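Local coordinates for protein putative aldehyde dehydrogenase (Burkholderia cenocepacia, PDB 4YWE) that probably oxidises aldehydes or related oxo compounds with NAD or NADP as acceptor, as members of the aldehyde dehydrogenase family generally do, at residues 269-274 / 304-309; 384-389 / 396-401; 419-424 / 431-436. One frame throughout, in Å; residues are numbered along the deposited sequence. Where two conformers were deposited one is given.

Overall arrangement
All three contacts belong to one mixed sheet and the helices packed on it, and they follow one another along the chain without nesting or crossing. Interaction 1 (269-274 with 304-309) comes first and closes a 29-residue loop that contains strand 293-299, bringing helices 271-283 and 303-315 together. Interaction 2 (384-389 with 396-401) closes a six-residue connection between a short helix and strand 394-400. Interaction 3 (419-424 with 431-436) folds helix 426-435 back on strand 418-422. Each pair of centres is about 17 Å apart. Interactions 1 and 3 touch through Trp422, which packs on Ala269 and Ala274, and through Arg424, which lies against Ala269 and Asp270, whereas interaction 2 touches neither.

Interaction 1: 269-274 / 304-309; sequences ADLDAA and EPLVER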
ATOM      1  N   ALA A 269     -36.712   4.381  -0.995  1.00 23.30           N
ATOM      2  CA  ALA A 269     -35.827   4.479  -2.151  1.00 24.30           C
ATOM      3  C   ALA A 269     -36.419   5.360  -3.245  1.00 22.77           C
ATOM      4  O   ALA A 269     -37.635   5.539  -3.328  1.00 25.83           O
ATOM      5  CB  ALA A 269     -35.521   3.092  -2.702  1.00 18.72           C
ATOM      6  N   ASP A 270     -35.544   5.911  -4.079  1.00 21.24           N
ATOM      7  CA  ASP A 270     -35.960   6.690  -5.238  1.00 25.02           C
ATOM      8  C   ASP A 270     -36.335   5.736  -6.368  1.00 27.73           C
ATOM      9  O   ASP A 270     -35.477   5.306  -7.140  1.00 28.76           O
ATOM     10  CB  ASP A 270     -34.841   7.644  -5.674  1.00 24.96           C
ATOM     11  CG  ASP A 270     -35.315   8.702  -6.656  1.00 24.59           C
ATOM     12  OD1 ASP A 270     -36.309   8.465  -7.374  1.00 25.30           O
ATOM     13  OD2 ASP A 270     -34.686   9.779  -6.710  1.00 27.24           O
ATOM     14  N   LEU A 271     -37.621   5.406  -6.456  1.00 29.19           N
ATOM     15  CA  LEU A 271     -38.098   4.428  -7.427  1.00 26.36           C
ATOM     16  C   LEU A 271     -37.928   4.909  -8.865  1.00 25.56           C
ATOM     17  O   LEU A 271     -37.710   4.103  -9.769  1.00 24.91           O
ATOM     18  CB  LEU A 271     -39.566   4.088  -7.164  1.00 25.69           C
ATOM     19  CG  LEU A 271     -39.879   3.421  -5.824  1.00 25.04           C
ATOM     20  CD1 LEU A 271     -41.355   3.056  -5.740  1.00 27.37           C
ATOM     21  CD2 LEU A 271     -39.006   2.193  -5.617  1.00 24.95           C
ATOM     22  N   ASP A 272     -38.031   6.219  -9.072  1.00 26.34           N
ATOM     23  CA  ASP A 272     -37.857   6.795 -10.402  1.00 29.04           C
ATOM     24  C   ASP A 272     -36.449   6.539 -10.922  1.00 27.50           C
ATOM     25  O   ASP A 272     -36.259   6.234 -12.098  1.00 30.16           O
ATOM     26  CB  ASP A 272     -38.139   8.301 -10.389  1.00 31.17           C
ATOM     27  CG  ASP A 272     -39.587   8.622 -10.082  1.00 30.85           C
ATOM     28  OD1 ASP A 272     -40.464   7.785 -10.383  1.00 29.48           O
ATOM     29  OD2 ASP A 272     -39.847   9.719  -9.545  1.00 32.40           O
ATOM     30  N   ALA A 273     -35.467   6.664 -10.038  1.00 26.82           N
ATOM     31  CA  ALA A 273     -34.075   6.447 -10.406  1.00 27.24           C
ATOM     32  C   ALA A 273     -33.743   4.959 -10.438  1.00 25.80           C
ATOM     33  O   ALA A 273     -32.899   4.518 -11.217  1.00 28.20           O
ATOM     34  CB  ALA A 273     -33.150   7.175  -9.441  1.00 31.48           C
ATOM     35  N   ALA A 274     -34.417   4.190  -9.590  1.00 22.76           N
ATOM     36  CA  ALA A 274     -34.147   2.763  -9.469  1.00 22.17           C
ATOM     37  C   ALA A 274     -34.737   1.967 -10.630  1.00 26.40           C
ATOM     38  O   ALA A 274     -34.103   1.043 -11.138  1.00 29.12           O
ATOM     39  CB  ALA A 274     -34.685   2.239  -8.147  1.00 17.50           C
ATOM     40  N   GLU A 304     -45.986  -4.032  -4.132  1.00 28.32           N
ATOM     41  CA  GLU A 304     -46.984  -3.968  -5.200  1.00 26.12           C
ATOM     42  C   GLU A 304     -46.827  -2.750  -6.129  1.00 27.22           C
ATOM     43  O   GLU A 304     -46.970  -2.891  -7.343  1.00 25.91           O
ATOM     44  CB  GLU A 304     -48.396  -3.992  -4.604  1.00 25.04           C
ATOM     45  CG  GLU A 304     -48.729  -5.266  -3.837  1.00 25.57           C
ATOM     46  CD  GLU A 304     -48.921  -6.470  -4.744  1.00 27.17           C
ATOM     47  OE1 GLU A 304     -49.065  -6.284  -5.970  1.00 29.02           O
ATOM     48  OE2 GLU A 304     -48.929  -7.607  -4.228  1.00 25.19           O
ATOM     49  N   PRO A 305     -46.548  -1.549  -5.575  1.00 29.02           N
ATOM     50  CA  PRO A 305     -46.332  -0.432  -6.506  1.00 29.09           C
ATOM     51  C   PRO A 305     -45.129  -0.612  -7.436  1.00 24.93           C
ATOM     52  O   PRO A 305     -45.221  -0.271  -8.615  1.00 28.02           O
ATOM     53  CB  PRO A 305     -46.110   0.759  -5.571  1.00 28.81           C
ATOM     54  CG  PRO A 305     -46.843   0.401  -4.337  1.00 26.66           C
ATOM     55  CD  PRO A 305     -46.647  -1.074  -4.182  1.00 28.57           C
ATOM     56  N   LEU A 306     -44.024  -1.138  -6.919  1.00 22.65           N
ATOM     57  CA  LEU A 306     -42.816  -1.293  -7.725  1.00 22.70           C
ATOM     58  C   LEU A 306     -42.972  -2.412  -8.755  1.00 24.12           C
ATOM     59  O   LEU A 306     -42.440  -2.321  -9.861  1.00 22.56           O
ATOM     60  CB  LEU A 306     -41.603  -1.561  -6.832  1.00 21.46           C
ATOM     61  CG  LEU A 306     -40.252  -1.665  -7.543  1.00 23.31           C
ATOM     62  CD1 LEU A 306     -40.002  -0.438  -8.408  1.00 24.89           C
ATOM     63  CD2 LEU A 306     -39.125  -1.845  -6.537  1.00 23.59           C
ATOM     64  N   VAL A 307     -43.700  -3.462  -8.389  1.00 22.70           N
ATOM     65  CA  VAL A 307     -43.968  -4.561  -9.311  1.00 21.80           C
ATOM     66  C   VAL A 307     -44.786  -4.061 -10.497  1.00 23.04           C
ATOM     67  O   VAL A 307     -44.513  -4.417 -11.645  1.00 22.58           O
ATOM     68  CB  VAL A 307     -44.682  -5.730  -8.599  1.00 20.19           C
ATOM     69  CG1 VAL A 307     -45.304  -6.680  -9.613  1.00 21.16           C
ATOM     70  CG2 VAL A 307     -43.707  -6.473  -7.698  1.00 19.52           C
ATOM     71  N   GLU A 308     -45.781  -3.223 -10.217  1.00 21.41           N
ATOM     72  CA  GLU A 308     -46.626  -2.662 -11.266  1.00 27.54           C
ATOM     73  C   GLU A 308     -45.817  -1.777 -12.213  1.00 26.17           C
ATOM     74  O   GLU A 308     -46.057  -1.763 -13.421  1.00 26.43           O
ATOM     75  CB  GLU A 308     -47.781  -1.864 -10.656  1.00 30.67           C
ATOM     76  N   ARG A 309     -44.857  -1.039 -11.662  1.00 27.13           N
ATOM     77  CA  ARG A 309     -43.994  -0.191 -12.476  1.00 28.67           C
ATOM     78  C   ARG A 309     -42.993  -1.038 -13.255  1.00 26.39           C
ATOM     79  O   ARG A 309     -42.634  -0.708 -14.385  1.00 28.37           O
ATOM     80  CB  ARG A 309     -43.266   0.837 -11.606  1.00 32.13           C
ATOM     81  CG  ARG A 309     -44.199   1.806 -10.896  1.00 35.67           C
ATOM     82  CD  ARG A 309     -43.441   2.799 -10.029  1.00 35.20           C
ATOM     83  NE  ARG A 309     -42.609   3.703 -10.817  1.00 33.82           N
ATOM     84  CZ  ARG A 309     -42.082   4.830 -10.349  1.00 32.59           C
ATOM     85  NH1 ARG A 309     -42.307   5.199  -9.095  1.00 33.21           N
ATOM     86  NH2 ARG A 309     -41.335   5.593 -11.136  1.00 31.10           N
TER
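A salt bridge between Asp272 and Arg309 joins the first turn of helix 271-283 to the middle of helix 303-315 in the alpha/beta fold of the aldehyde dehydrogenase family. Arg309 NH2 donates to Asp272 OD1 along an almost straight line (173°). The modelled separation of 2.5 Å is unusually short, so its exact length is doubtful. Because the carboxylate and guanidinium planes are turned 56° apart, the pair is not a flat, two-pronged one: OD1 meets NH2 near the guanidinium plane. The CB of Asp272 leaves the backbone away from the partner helix, and its CG, anti to the carbonyl carbon, brings the carboxylate back across. In Arg309 the bend at chi3 (66°) turns the guanidinium over the first turn of helix 271-283.

There the carbonyl oxygen of Leu271 lies above one guanidinium face, offset toward its rim, and Leu271 CB approaches Arg309 NH1 to 3.5 Å. That helix begins at Asp270, the N-cap residue, whose OD1 accepts a weak bond from Ala273 N at 3.3 Å. Beyond the ion pair, toward the sheet, the contact becomes apolar. Leu271 and Leu306, with CA atoms 7.4 Å apart, both also touch Val265 of strand 261-265, which places the two helices on one face of the sheet. Between the leucines, Leu271 CD2 meets the fork of Leu306, 4.0 Å from its CD1 and 4.1 Å from its CD2.

Interaction 2: 384-389 / 396-401; sequences RLAQEE and AAMRFV
Ala386 CB meets the terminal methyl of Met398, CE, at 3.8 Å, and this pair forms the closer of two apolar contacts. The second is looser: Leu385 CG lies 4.5 Å from Ala396 CB. CB of all four residues points across the contact, and all four are buried. The nearest backbone pair, Ala386 and Ala396, has its CA atoms 6.4 Å apart, an approach that the small alanine side chains permit. Met398 starts two residues further along the strand. Its CG is wedged between the backbone N and the carbonyl carbon (chi1 66°), and a second bend at chi3 (72°) folds CE back toward Ala386.

Polar bonds hold the short helical turn 384-387 behind these contacts. Glu388 N bonds to Arg384 O at 2.9 Å, and the two side chains form a salt bridge, with Arg384 NE 2.6 Å from Glu388 OE1. That bond is weak as a hydrogen bond, since its angle is only 124°. Lys260 NZ binds the carbonyl oxygens of Leu385 and Glu388, while Arg384 makes a cation-pi contact with Phe343.

The segments belong to a beta-alpha-beta unit made of strand 374-376, helix 384-387 and strand 394-400. Leu385 also packs on Ala347 of helix 334-349, the helix carrying Asp346, a calcium ligand of this protein, although no calcium is bound there in this chain. Strand 394-400 runs between 374-376 and 293-299, bonded to both through its backbone.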
ATOM      1  N   ARG A 384     -36.510 -23.054  -7.480  1.00 20.31           N
ATOM      2  CA  ARG A 384     -35.367 -23.119  -8.390  1.00 20.83           C
ATOM      3  C   ARG A 384     -35.170 -21.815  -9.165  1.00 21.42           C
ATOM      4  O   ARG A 384     -34.043 -21.442  -9.495  1.00 21.79           O
ATOM      5  CB  ARG A 384     -35.539 -24.293  -9.360  1.00 23.44           C
ATOM      6  CG  ARG A 384     -34.482 -24.381 -10.450  1.00 23.58           C
ATOM      7  CD  ARG A 384     -34.572 -25.698 -11.206  1.00 26.85           C
ATOM      8  NE  ARG A 384     -33.512 -25.831 -12.202  1.00 32.68           N
ATOM      9  CZ  ARG A 384     -33.645 -25.512 -13.485  1.00 39.70           C
ATOM     10  NH1 ARG A 384     -34.799 -25.041 -13.939  1.00 40.80           N
ATOM     11  NH2 ARG A 384     -32.624 -25.665 -14.316  1.00 42.27           N
ATOM     12  N   LEU A 385     -36.269 -21.119  -9.441  1.00 19.96           N
ATOM     13  CA  LEU A 385     -36.213 -19.849 -10.158  1.00 21.07           C
ATOM     14  C   LEU A 385     -35.427 -18.799  -9.377  1.00 20.04           C
ATOM     15  O   LEU A 385     -34.779 -17.934  -9.965  1.00 20.27           O
ATOM     16  CB  LEU A 385     -37.627 -19.338 -10.449  1.00 21.76           C
ATOM     17  CG  LEU A 385     -37.735 -18.070 -11.300  1.00 21.95           C
ATOM     18  CD1 LEU A 385     -37.180 -18.312 -12.695  1.00 22.21           C
ATOM     19  CD2 LEU A 385     -39.172 -17.579 -11.369  1.00 17.33           C
ATOM     20  N   ALA A 386     -35.481 -18.883  -8.051  1.00 20.49           N
ATOM     21  CA  ALA A 386     -34.828 -17.897  -7.195  1.00 20.91           C
ATOM     22  C   ALA A 386     -33.515 -18.418  -6.613  1.00 20.51           C
ATOM     23  O   ALA A 386     -32.847 -17.718  -5.853  1.00 19.51           O
ATOM     24  CB  ALA A 386     -35.766 -17.473  -6.073  1.00 21.48           C
ATOM     25  N   GLN A 387     -33.147 -19.642  -6.975  1.00 22.12           N
ATOM     26  CA  GLN A 387     -31.950 -20.273  -6.429  1.00 22.48           C
ATOM     27  C   GLN A 387     -30.885 -20.530  -7.492  1.00 23.98           C
ATOM     28  O   GLN A 387     -29.690 -20.402  -7.225  1.00 24.04           O
ATOM     29  CB  GLN A 387     -32.316 -21.587  -5.731  1.00 23.27           C
ATOM     30  CG  GLN A 387     -33.001 -21.407  -4.385  1.00 22.61           C
ATOM     31  CD  GLN A 387     -32.036 -20.970  -3.297  1.00 19.69           C
ATOM     32  OE1 GLN A 387     -30.846 -21.281  -3.348  1.00 17.59           O
ATOM     33  NE2 GLN A 387     -32.545 -20.245  -2.308  1.00 15.33           N
ATOM     34  N   GLU A 388     -31.319 -20.892  -8.696  1.00 25.54           N
ATOM     35  CA  GLU A 388     -30.387 -21.247  -9.764  1.00 22.50           C
ATOM     36  C   GLU A 388     -30.302 -20.164 -10.836  1.00 20.69           C
ATOM     37  O   GLU A 388     -31.270 -19.445 -11.088  1.00 20.98           O
ATOM     38  CB  GLU A 388     -30.787 -22.581 -10.398  1.00 24.41           C
ATOM     39  CG  GLU A 388     -30.792 -23.748  -9.420  1.00 33.68           C
ATOM     40  CD  GLU A 388     -31.108 -25.072 -10.088  1.00 40.58           C
ATOM     41  OE1 GLU A 388     -31.210 -25.106 -11.332  1.00 44.00           O
ATOM     42  OE2 GLU A 388     -31.257 -26.082  -9.367  1.00 42.28           O
ATOM     43  N   GLU A 389     -29.136 -20.060 -11.466  1.00 17.02           N
ATOM     44  CA  GLU A 389     -28.909 -19.063 -12.506  1.00 17.26           C
ATOM     45  C   GLU A 389     -29.631 -19.444 -13.794  1.00 18.43           C
ATOM     46  O   GLU A 389     -29.479 -20.554 -14.299  1.00 21.79           O
ATOM     47  CB  GLU A 389     -27.411 -18.894 -12.772  1.00 15.82           C
ATOM     48  CG  GLU A 389     -27.081 -17.782 -13.756  1.00 16.91           C
ATOM     49  CD  GLU A 389     -25.589 -17.535 -13.883  1.00 21.88           C
ATOM     50  OE1 GLU A 389     -24.850 -18.493 -14.196  1.00 23.61           O
ATOM     51  OE2 GLU A 389     -25.155 -16.384 -13.667  1.00 19.70           O
ATOM     52  N   ALA A 396     -36.852 -12.280 -11.041  1.00 19.48           N
ATOM     53  CA  ALA A 396     -37.679 -12.857  -9.986  1.00 18.31           C
ATOM     54  C   ALA A 396     -37.937 -11.828  -8.892  1.00 18.17           C
ATOM     55  O   ALA A 396     -37.000 -11.281  -8.308  1.00 18.38           O
ATOM     56  CB  ALA A 396     -37.019 -14.099  -9.407  1.00 15.69           C
ATOM     57  N   ALA A 397     -39.211 -11.569  -8.616  1.00 19.85           N
ATOM     58  CA  ALA A 397     -39.590 -10.566  -7.628  1.00 18.79           C
ATOM     59  C   ALA A 397     -40.251 -11.197  -6.408  1.00 18.88           C
ATOM     60  O   ALA A 397     -41.050 -12.127  -6.530  1.00 19.78           O
ATOM     61  CB  ALA A 397     -40.515  -9.533  -8.255  1.00 20.02           C
ATOM     62  N   MET A 398     -39.910 -10.679  -5.232  1.00 17.25           N
ATOM     63  CA  MET A 398     -40.487 -11.139  -3.974  1.00 17.68           C
ATOM     64  C   MET A 398     -40.321 -10.051  -2.916  1.00 22.43           C
ATOM     65  O   MET A 398     -39.522  -9.132  -3.089  1.00 22.65           O
ATOM     66  CB  MET A 398     -39.825 -12.437  -3.513  1.00 22.30           C
ATOM     67  CG  MET A 398     -38.359 -12.278  -3.152  1.00 20.20           C
ATOM     68  SD  MET A 398     -37.512 -13.852  -2.922  1.00 23.57           S
ATOM     69  CE  MET A 398     -37.403 -14.430  -4.615  1.00 23.13           C
ATOM     70  N   ARG A 399     -41.068 -10.159  -1.822  1.00 22.38           N
ATOM     71  CA  ARG A 399     -41.046  -9.125  -0.790  1.00 23.62           C
ATOM     72  C   ARG A 399     -40.246  -9.532   0.448  1.00 21.58           C
ATOM     73  O   ARG A 399     -39.952 -10.711   0.653  1.00 18.38           O
ATOM     74  CB  ARG A 399     -42.476  -8.762  -0.379  1.00 27.29           C
ATOM     75  CG  ARG A 399     -43.227  -9.885   0.317  1.00 30.93           C
ATOM     76  CD  ARG A 399     -44.631  -9.451   0.714  1.00 38.16           C
ATOM     77  NE  ARG A 399     -45.267 -10.410   1.612  1.00 42.84           N
ATOM     78  CZ  ARG A 399     -46.426 -10.204   2.229  1.00 41.81           C
ATOM     79  NH1 ARG A 399     -47.086  -9.069   2.047  1.00 41.54           N
ATOM     80  NH2 ARG A 399     -46.927 -11.135   3.031  1.00 41.06           N
ATOM     81  N   PHE A 400     -39.887  -8.542   1.262  1.00 19.27           N
ATOM     82  CA  PHE A 400     -39.282  -8.788   2.570  1.00 18.74           C
ATOM     83  C   PHE A 400     -39.827  -7.791   3.590  1.00 23.56           C
ATOM     84  O   PHE A 400     -40.259  -6.697   3.228  1.00 22.55           O
ATOM     85  CB  PHE A 400     -37.749  -8.714   2.499  1.00 25.00           C
ATOM     86  CG  PHE A 400     -37.205  -7.346   2.169  1.00 22.17           C
ATOM     87  CD1 PHE A 400     -37.008  -6.399   3.164  1.00 20.44           C
ATOM     88  CD2 PHE A 400     -36.859  -7.019   0.868  1.00 19.66           C
ATOM     89  CE1 PHE A 400     -36.501  -5.149   2.864  1.00 22.23           C
ATOM     90  CE2 PHE A 400     -36.349  -5.770   0.562  1.00 17.17           C
ATOM     91  CZ  PHE A 400     -36.169  -4.834   1.562  1.00 17.55           C
ATOM     92  N   VAL A 401     -39.799  -8.169   4.864  1.00 19.89           N
ATOM     93  CA  VAL A 401     -40.400  -7.346   5.908  1.00 25.72           C
ATOM     94  C   VAL A 401     -39.392  -6.359   6.503  1.00 25.70           C
ATOM     95  O   VAL A 401     -39.738  -5.209   6.778  1.00 29.70           O
ATOM     96  CB  VAL A 401     -41.032  -8.230   7.014  1.00 27.05           C
ATOM     97  CG1 VAL A 401     -40.008  -9.189   7.608  1.00 27.86           C
ATOM     98  CG2 VAL A 401     -41.667  -7.369   8.099  1.00 28.27           C
TER

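Interaction 3: 419-424 / 431-436; sequences AGIWTR and RLARRL. With EDO (1,2-ethanediol), chain N.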
ATOM      1  N   ALA A 419     -24.292  -7.329  -5.434  1.00 21.44           N
ATOM      2  CA  ALA A 419     -25.557  -6.959  -4.811  1.00 20.94           C
ATOM      3  C   ALA A 419     -25.818  -5.462  -4.953  1.00 21.83           C
ATOM      4  O   ALA A 419     -24.896  -4.651  -4.863  1.00 12.46           O
ATOM      5  CB  ALA A 419     -25.567  -7.364  -3.348  1.00 20.54           C
ATOM      6  N   GLY A 420     -27.077  -5.107  -5.184  1.00 19.21           N
ATOM      7  CA  GLY A 420     -27.476  -3.715  -5.284  1.00 13.29           C
ATOM      8  C   GLY A 420     -28.379  -3.283  -4.144  1.00 16.77           C
ATOM      9  O   GLY A 420     -29.307  -4.001  -3.770  1.00 17.10           O
ATOM     10  N   ILE A 421     -28.104  -2.107  -3.588  1.00 18.23           N
ATOM     11  CA  ILE A 421     -28.886  -1.576  -2.476  1.00 19.12           C
ATOM     12  C   ILE A 421     -29.564  -0.272  -2.874  1.00 19.82           C
ATOM     13  O   ILE A 421     -28.899   0.682  -3.278  1.00 21.21           O
ATOM     14  CB  ILE A 421     -28.010  -1.358  -1.230  1.00 17.82           C
ATOM     15  CG1 ILE A 421     -27.406  -2.681  -0.754  1.00 15.76           C
ATOM     16  CG2 ILE A 421     -28.821  -0.710  -0.120  1.00 15.46           C
ATOM     17  CD1 ILE A 421     -26.442  -2.524   0.406  1.00 15.75           C
ATOM     18  N   TRP A 422     -30.887  -0.227  -2.755  1.00 15.71           N
ATOM     19  CA  TRP A 422     -31.631   0.988  -3.068  1.00 20.83           C
ATOM     20  C   TRP A 422     -32.385   1.503  -1.845  1.00 21.93           C
ATOM     21  O   TRP A 422     -33.417   0.953  -1.460  1.00 28.08           O
ATOM     22  CB  TRP A 422     -32.600   0.741  -4.226  1.00 16.42           C
ATOM     23  CG  TRP A 422     -31.912   0.362  -5.502  1.00 19.05           C
ATOM     24  CD1 TRP A 422     -31.597  -0.898  -5.921  1.00 22.10           C
ATOM     25  CD2 TRP A 422     -31.443   1.251  -6.523  1.00 15.96           C
ATOM     26  NE1 TRP A 422     -30.966  -0.849  -7.140  1.00 20.11           N
ATOM     27  CE2 TRP A 422     -30.860   0.463  -7.533  1.00 15.42           C
ATOM     28  CE3 TRP A 422     -31.461   2.641  -6.682  1.00 24.95           C
ATOM     29  CZ2 TRP A 422     -30.300   1.011  -8.683  1.00 16.15           C
ATOM     30  CZ3 TRP A 422     -30.906   3.186  -7.829  1.00 23.31           C
ATOM     31  CH2 TRP A 422     -30.334   2.373  -8.812  1.00 20.08           C
ATOM     32  N   THR A 423     -31.852   2.560  -1.241  1.00 21.79           N
ATOM     33  CA  THR A 423     -32.459   3.192  -0.074  1.00 21.67           C
ATOM     34  C   THR A 423     -31.820   4.556   0.173  1.00 21.84           C
ATOM     35  O   THR A 423     -30.684   4.797  -0.236  1.00 24.10           O
ATOM     36  CB  THR A 423     -32.313   2.322   1.193  1.00 18.73           C
ATOM     37  OG1 THR A 423     -32.874   3.010   2.316  1.00 22.96           O
ATOM     38  CG2 THR A 423     -30.849   2.026   1.470  1.00 19.19           C
ATOM     39  N   ARG A 424     -32.550   5.445   0.839  1.00 20.97           N
ATOM     40  CA  ARG A 424     -32.031   6.779   1.133  1.00 27.77           C
ATOM     41  C   ARG A 424     -31.284   6.820   2.462  1.00 26.32           C
ATOM     42  O   ARG A 424     -30.458   7.703   2.688  1.00 27.93           O
ATOM     43  CB  ARG A 424     -33.165   7.809   1.146  1.00 36.23           C
ATOM     44  CG  ARG A 424     -33.583   8.296  -0.230  1.00 41.85           C
ATOM     45  CD  ARG A 424     -34.717   9.305  -0.132  1.00 45.34           C
ATOM     46  NE  ARG A 424     -35.175   9.749  -1.445  1.00 47.51           N
ATOM     47  CZ  ARG A 424     -36.207   9.220  -2.094  1.00 49.55           C
ATOM     48  NH1 ARG A 424     -36.895   8.225  -1.552  1.00 51.84           N
ATOM     49  NH2 ARG A 424     -36.553   9.688  -3.285  1.00 49.81           N
ATOM     50  N   ARG A 431     -24.564  -0.502   6.581  1.00 20.64           N
ATOM     51  CA  ARG A 431     -24.853  -1.629   7.457  0.72 23.76           C
ATOM     52  C   ARG A 431     -25.143  -2.891   6.646  1.00 24.48           C
ATOM     53  O   ARG A 431     -24.670  -3.977   6.977  1.00 29.77           O
ATOM     54  CB  ARG A 431     -26.032  -1.296   8.374  0.72 25.64           C
ATOM     55  CG  ARG A 431     -26.294  -2.315   9.468  0.72 26.75           C
ATOM     56  CD  ARG A 431     -27.236  -1.760  10.532  0.72 26.25           C
ATOM     57  NE  ARG A 431     -28.512  -1.319   9.976  0.72 24.89           N
ATOM     58  CZ  ARG A 431     -28.922  -0.054   9.947  0.72 25.79           C
ATOM     59  NH1 ARG A 431     -28.157   0.906  10.450  0.72 24.87           N
ATOM     60  NH2 ARG A 431     -30.101   0.253   9.421  0.72 25.35           N
ATOM     61  N   LEU A 432     -25.921  -2.738   5.580  1.00 23.05           N
ATOM     62  CA  LEU A 432     -26.263  -3.860   4.714  1.00 23.23           C
ATOM     63  C   LEU A 432     -25.062  -4.310   3.893  1.00 19.77           C
ATOM     64  O   LEU A 432     -24.826  -5.506   3.731  1.00 22.75           O
ATOM     65  CB  LEU A 432     -27.413  -3.489   3.780  1.00 22.94           C
ATOM     66  CG  LEU A 432     -28.791  -3.293   4.405  1.00 22.44           C
ATOM     67  CD1 LEU A 432     -29.742  -2.783   3.353  1.00 20.58           C
ATOM     68  CD2 LEU A 432     -29.300  -4.587   5.011  1.00 22.86           C
ATOM     69  N   ALA A 433     -24.312  -3.340   3.379  1.00 17.44           N
ATOM     70  CA  ALA A 433     -23.140  -3.614   2.550  1.00 16.78           C
ATOM     71  C   ALA A 433     -22.127  -4.497   3.274  1.00 17.98           C
ATOM     72  O   ALA A 433     -21.436  -5.303   2.651  1.00 19.42           O
ATOM     73  CB  ALA A 433     -22.488  -2.310   2.117  1.00 15.78           C
ATOM     74  N   ARG A 434     -22.045  -4.340   4.591  1.00 18.10           N
ATOM     75  CA  ARG A 434     -21.150  -5.157   5.400  1.00 15.87           C
ATOM     76  C   ARG A 434     -21.704  -6.568   5.575  1.00 17.66           C
ATOM     77  O   ARG A 434     -20.947  -7.532   5.660  1.00 21.08           O
ATOM     78  CB  ARG A 434     -20.922  -4.511   6.768  1.00 17.17           C
ATOM     79  N   ARG A 435     -23.029  -6.680   5.622  1.00 21.74           N
ATOM     80  CA  ARG A 435     -23.682  -7.964   5.875  1.00 22.33           C
ATOM     81  C   ARG A 435     -23.788  -8.829   4.622  1.00 21.45           C
ATOM     82  O   ARG A 435     -23.701 -10.053   4.697  1.00 19.97           O
ATOM     83  CB  ARG A 435     -25.082  -7.745   6.459  1.00 23.05           C
ATOM     84  CG  ARG A 435     -25.099  -7.137   7.853  1.00 22.60           C
ATOM     85  CD  ARG A 435     -26.514  -7.088   8.410  1.00 25.21           C
ATOM     86  NE  ARG A 435     -27.068  -8.423   8.623  1.00 26.04           N
ATOM     87  CZ  ARG A 435     -28.311  -8.662   9.033  1.00 26.67           C
ATOM     88  NH1 ARG A 435     -29.138  -7.654   9.275  1.00 26.91           N
ATOM     89  NH2 ARG A 435     -28.730  -9.908   9.200  1.00 26.91           N
ATOM     90  N   LEU A 436     -23.986  -8.190   3.474  1.00 23.78           N
ATOM     91  CA  LEU A 436     -24.189  -8.917   2.225  1.00 21.11           C
ATOM     92  C   LEU A 436     -22.942  -9.691   1.811  1.00 19.64           C
ATOM     93  O   LEU A 436     -21.819  -9.215   1.972  1.00 19.87           O
ATOM     94  CB  LEU A 436     -24.603  -7.956   1.108  1.00 19.20           C
ATOM     95  CG  LEU A 436     -25.956  -7.262   1.278  1.00 18.97           C
ATOM     96  CD1 LEU A 436     -26.235  -6.330   0.110  1.00 17.26           C
ATOM     97  CD2 LEU A 436     -27.073  -8.282   1.428  1.00 19.13           C
TER
HETATM   98  C1  EDO N 502     -16.882  -6.246   7.233  1.00 37.26           C
HETATM   99  O1  EDO N 502     -17.537  -5.717   6.075  1.00 33.31           O
HETATM  100  C2  EDO N 502     -17.819  -7.213   7.946  1.00 39.46           C
HETATM  101  O2  EDO N 502     -18.197  -8.263   7.047  1.00 37.13           O
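Strand 419-422 passes the last turn of helix 426-435 with the CA atoms of Ala419 and Leu436 7.4 Å apart and those of Ile421 and Ala433 7.9 Å apart. Ile421 carries most of the contact through its CD1 methyl. With CG1 beside the backbone N (chi1 -61°) and the chain extended beyond it (chi2 175°), CD1 reaches in among Leu432 and Ala433 of the helix and Leu436 just beyond its end. It lies 3.6 Å from Leu432 CB, 3.7 Å from the backbone N of Ala433 and 3.8 Å from Leu436 CD1. The same Leu436 methyl touches Ala419 CB at 3.7 Å, so it bridges two residues of the strand. Leu432 and Leu436 are four residues, about one turn, apart and so face the strand together; Leu436 N bonds to Leu432 O at 2.8 Å.

This is the first half of a beta-alpha-beta crossover from strand 418-422 through helix 426-435 to strand 440-443, the parallel neighbour that also packs on Ile421 and Ala433 through Val441. Helix 403-410 adds Val407 against Leu432 and Ala410 against Leu436, while on the other face of the strand Trp422 packs on helix 271-283. Lys480 NZ of the second subunit binds the carbonyl oxygens of Ala433 and Leu436 at the helix end. Near them, O2 of an ethanediol, probably from the crystallisation liquor, lies 3.2 Å from Arg434 O.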